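Local coordinates for protein beta-N-acetylhexosaminidase (PDB 4YYF) that probably hydrolyses terminal non-reducing N-acetyl-D-hexosamine residues from N-acetyl-beta-D-hexosaminides, as a glycoside hydrolase of family 3, at residues A[249-254]-A[293-298]; A[256-259]-A[265-268]. The protein carries 1 engineered substitution. All coordinates share one frame; numbering follows the deposited sequence.

Contact 1: A[249-254]-A[293-298]; sequences VGHMQV and SSMGAI
The imidazole of His251 has Ile298 over one face and Met295 at its edge, where two loops meet at the C-terminal end of the family 3 TIM barrel: segment 249-254 leaves strand 246-249, and segment 293-298 follows the adjacent parallel strand 287-289. At the root of the histidine, CB rests against the methyl of Ala297, 3.7 Å from its CB. The first torsion sets CG beside the backbone N and anti to the carbonyl carbon (chi1 -55°), swinging the ring across to the start of helix 296-299. Ile298 CG1 stands directly over the ring centre, 3.3 Å from the centroid and on the normal, a close CH-pi contact. Ile298 CD1 continues over the same face toward the ND1 side, 3.4 Å from ND1 and 3.6 Å from CG. At CD2 a second neighbour joins: Met295, a selenomethionine at the N-cap position of the helix, brings its SE to the ring edge, 72° off the normal. Both ring nitrogens have polar partners outside the two segments, ND1 at Ser264 OG and NE2 at the carbonyl oxygen of Asp291. With apolar groups on a face and at an edge, these two bonds fix the rotation of this buried ring. No hydrogen bond joins the segments themselves. The turn bearing Met295 and Ile298 is held by Ile298 N, which donates to Met295 O at 3.0 Å. At the tip of the imidazole, His251 NE2 lies 3.7 Å from Met295 SE.

Contact 2: A[256-259]-A[265-268]; sequences GLTG and LSPA
Thr258 OG1 is gripped twice, by hydrogen bonds to the backbone N of Val254 and the carbonyl oxygen of Asp261, while the carbon that bears it packs on Ser266. With chi1 at 76°, OG1 sits between the backbone N and the carbonyl carbon, and CG2 is turned anti to that carbonyl. The threonine is thus pinned on its polar branch and meets the serine through carbon: Thr258 CB is 3.6 Å from Ser266 OG, and Thr258 CG2 is 3.9 Å from Ser266 CB. Ser266 is the N-cap of helix 267-275, its OG anti to its own backbone N. The capping bond, from Ala268 N to Ser266 OG, is weak, 3.4 Å long and bent to 128°. Next along, the methyl of Ala268 faces both the carbonyl oxygen and a side-chain methyl of Leu257, its CB 3.2 Å from Leu257 O and 3.9 Å from Leu257 CD1. That same leucine methyl also approaches the helix backbone, with CD1 3.7 Å from Ala268 O. No hydrogen bond crosses between the segments. Here the loop after strand 246-249 turns back on the first turn of the helix that follows it, by packing alone. Leu257 reaches on to Val269 and Leu272 of helix 267-275, while Leu265, just before the N-cap, and Pro267, in the first turn, touch Ala311 and Ala314 of helix 304-314.

Contact 2 is nested within the chain loop that contact 1 closes, and their centres lie 12 Å apart. They touch directly: for instance, Gln253 CA approaches Thr258 OG1 to 3.6 Å, and Ile298 CD1 meets Leu265 CD1 at 4.0 Å. The loop 250-259 thus serves both, its start packed on 293-298 and its end on helix 267-275. Contact 1 is the deeper, its centre about 13 Å from the centre of the chain, against about 19 Å for the centre of contact 2. It also borders a possible pocket: the side chain of Met295 comes within about 4 Å of a bound acetate, probably from the crystallisation liquor, at the barrel end where TIM-barrel active sites lie.

Contact 1: A[249-254]-A[293-298]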
loop_
_atom_site.group_PDB
_atom_site.type_symbol
_atom_site.label_atom_id
_atom_site.label_comp_id
_atom_site.label_asym_id
_atom_site.label_seq_id
_atom_site.Cartn_x
_atom_site.Cartn_y
_atom_site.Cartn_z
ATOM N N VAL A 249 -0.300 0.100 6.127
ATOM C CA VAL A 249 -0.406 -0.467 7.472
ATOM C C VAL A 249 -0.538 -1.987 7.381
ATOM O O VAL A 249 -1.327 -2.491 6.586
ATOM C CB VAL A 249 -1.622 0.115 8.221
ATOM C CG1 VAL A 249 -1.773 -0.547 9.583
ATOM C CG2 VAL A 249 -1.466 1.615 8.398
ATOM N N GLY A 250 0.237 -2.720 8.181
ATOM C CA GLY A 250 0.201 -4.174 8.129
ATOM C C GLY A 250 -0.831 -4.761 9.084
ATOM O O GLY A 250 -1.548 -4.023 9.758
ATOM N N HIS A 251 -0.899 -6.090 9.155
ATOM C CA HIS A 251 -1.952 -6.763 9.911
ATOM C C HIS A 251 -1.495 -7.240 11.293
ATOM O O HIS A 251 -2.228 -7.971 11.972
ATOM C CB HIS A 251 -2.501 -7.980 9.130
ATOM C CG HIS A 251 -2.993 -7.653 7.746
ATOM N ND1 HIS A 251 -3.706 -6.513 7.454
ATOM C CD2 HIS A 251 -2.868 -8.336 6.582
ATOM C CE1 HIS A 251 -4.002 -6.503 6.161
ATOM N NE2 HIS A 251 -3.508 -7.597 5.612
HETATM N N MSE A 252 -0.295 -6.853 11.717
HETATM C CA MSE A 252 0.208 -7.328 13.012
HETATM C C MSE A 252 -0.661 -6.794 14.139
HETATM O O MSE A 252 -1.226 -5.703 14.028
HETATM C CB MSE A 252 1.636 -6.839 13.256
HETATM C CG MSE A 252 2.625 -7.083 12.127
HETATM SE SE MSE A 252 2.636 -5.678 10.761
HETATM C CE MSE A 252 2.457 -4.122 11.888
ATOM N N GLN A 253 -0.765 -7.560 15.221
ATOM C CA GLN A 253 -1.349 -7.062 16.460
ATOM C C GLN A 253 -0.232 -6.410 17.273
ATOM O O GLN A 253 0.852 -6.986 17.408
ATOM C CB GLN A 253 -1.962 -8.218 17.254
ATOM C CG GLN A 253 -3.096 -8.913 16.513
ATOM C CD GLN A 253 -3.380 -10.302 17.042
ATOM O OE1 GLN A 253 -3.719 -10.472 18.210
ATOM N NE2 GLN A 253 -3.232 -11.309 16.178
ATOM N N VAL A 254 -0.490 -5.216 17.802
ATOM C CA VAL A 254 0.530 -4.477 18.553
ATOM C C VAL A 254 0.116 -4.281 20.012
ATOM O O VAL A 254 -0.827 -3.539 20.282
ATOM C CB VAL A 254 0.766 -3.074 17.930
ATOM C CG1 VAL A 254 1.896 -2.330 18.658
ATOM C CG2 VAL A 254 1.038 -3.167 16.429
ATOM N N SER A 293 -7.651 -9.914 1.652
ATOM C CA SER A 293 -8.399 -11.119 1.268
ATOM C C SER A 293 -7.614 -12.433 1.383
ATOM O O SER A 293 -8.145 -13.442 1.850
ATOM C CB SER A 293 -8.966 -10.973 -0.141
ATOM O OG SER A 293 -7.920 -10.921 -1.098
ATOM N N SER A 294 -6.362 -12.444 0.945
ATOM C CA SER A 294 -5.625 -13.710 0.900
ATOM C C SER A 294 -4.811 -13.965 2.150
ATOM O O SER A 294 -4.320 -15.079 2.355
ATOM C CB SER A 294 -4.701 -13.777 -0.313
ATOM O OG SER A 294 -3.514 -13.033 -0.085
HETATM N N MSE A 295 -4.668 -12.947 2.991
HETATM C CA MSE A 295 -3.793 -13.047 4.165
HETATM C C MSE A 295 -4.520 -13.536 5.411
HETATM O O MSE A 295 -5.496 -12.923 5.845
HETATM C CB MSE A 295 -3.096 -11.700 4.431
HETATM C CG MSE A 295 -2.204 -11.294 3.273
HETATM SE SE MSE A 295 -1.158 -9.685 3.575
HETATM C CE MSE A 295 0.102 -10.405 4.866
ATOM N N GLY A 296 -4.011 -14.626 5.990
ATOM C CA GLY A 296 -4.639 -15.293 7.118
ATOM C C GLY A 296 -4.853 -14.443 8.360
ATOM O O GLY A 296 -5.798 -14.687 9.114
ATOM N N ALA A 297 -3.992 -13.452 8.587
ATOM C CA ALA A 297 -4.149 -12.579 9.758
ATOM C C ALA A 297 -5.500 -11.862 9.707
ATOM O O ALA A 297 -6.068 -11.503 10.740
ATOM C CB ALA A 297 -3.005 -11.559 9.844
ATOM N N ILE A 298 -5.989 -11.632 8.490
ATOM C CA ILE A 298 -7.291 -11.008 8.286
ATOM C C ILE A 298 -8.384 -12.040 8.009
ATOM O O ILE A 298 -9.426 -12.060 8.681
ATOM C CB ILE A 298 -7.270 -10.016 7.105
ATOM C CG1 ILE A 298 -6.237 -8.922 7.349
ATOM C CG2 ILE A 298 -8.664 -9.391 6.909
ATOM C CD1 ILE A 298 -6.493 -8.130 8.642
#

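Contact 2: A[256-259]-A[265-268]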
loop_
_atom_site.group_PDB
_atom_site.type_symbol
_atom_site.label_atom_id
_atom_site.label_comp_id
_atom_site.label_asym_id
_atom_site.label_seq_id
_atom_site.Cartn_x
_atom_site.Cartn_y
_atom_site.Cartn_z
ATOM N N GLY A 256 -0.218 -2.720 23.553
ATOM C CA GLY A 256 -0.153 -1.323 23.940
ATOM C C GLY A 256 -0.667 -0.383 22.865
ATOM O O GLY A 256 -0.624 0.836 23.032
ATOM N N LEU A 257 -1.152 -0.936 21.756
ATOM C CA LEU A 257 -1.699 -0.102 20.684
ATOM C C LEU A 257 -3.023 -0.645 20.151
ATOM O O LEU A 257 -4.042 0.034 20.224
ATOM C CB LEU A 257 -0.698 0.077 19.534
ATOM C CG LEU A 257 -1.192 0.944 18.362
ATOM C CD1 LEU A 257 -1.358 2.406 18.805
ATOM C CD2 LEU A 257 -0.267 0.852 17.142
ATOM N N THR A 258 -3.006 -1.868 19.627
ATOM C CA THR A 258 -4.175 -2.416 18.928
ATOM C C THR A 258 -4.844 -3.558 19.668
ATOM O O THR A 258 -5.880 -4.053 19.231
ATOM C CB THR A 258 -3.809 -2.945 17.525
ATOM O OG1 THR A 258 -3.133 -4.203 17.648
ATOM C CG2 THR A 258 -2.910 -1.981 16.822
ATOM N N GLY A 259 -4.254 -3.979 20.783
ATOM C CA GLY A 259 -4.772 -5.118 21.519
ATOM C C GLY A 259 -4.725 -6.369 20.660
ATOM O O GLY A 259 -3.660 -6.765 20.182
ATOM N N LEU A 265 -6.833 -2.744 11.012
ATOM C CA LEU A 265 -8.259 -2.638 11.352
ATOM C C LEU A 265 -8.505 -1.944 12.692
ATOM O O LEU A 265 -9.605 -2.006 13.241
ATOM C CB LEU A 265 -8.914 -4.029 11.372
ATOM C CG LEU A 265 -8.703 -4.928 10.152
ATOM C CD1 LEU A 265 -9.559 -6.191 10.273
ATOM C CD2 LEU A 265 -8.996 -4.209 8.840
ATOM N N SER A 266 -7.487 -1.277 13.223
ATOM C CA SER A 266 -7.599 -0.659 14.542
ATOM C C SER A 266 -7.488 0.863 14.421
ATOM O O SER A 266 -6.515 1.375 13.836
ATOM C CB SER A 266 -6.514 -1.235 15.465
ATOM O OG SER A 266 -6.341 -0.477 16.649
ATOM N N PRO A 267 -8.489 1.600 14.949
ATOM C CA PRO A 267 -8.445 3.069 14.898
ATOM C C PRO A 267 -7.198 3.611 15.564
ATOM O O PRO A 267 -6.669 4.638 15.140
ATOM C CB PRO A 267 -9.676 3.489 15.713
ATOM C CG PRO A 267 -10.630 2.360 15.539
ATOM C CD PRO A 267 -9.774 1.107 15.484
ATOM N N ALA A 268 -6.727 2.918 16.591
ATOM C CA ALA A 268 -5.535 3.364 17.306
ATOM C C ALA A 268 -4.324 3.534 16.392
ATOM O O ALA A 268 -3.517 4.451 16.582
ATOM C CB ALA A 268 -5.217 2.423 18.432
#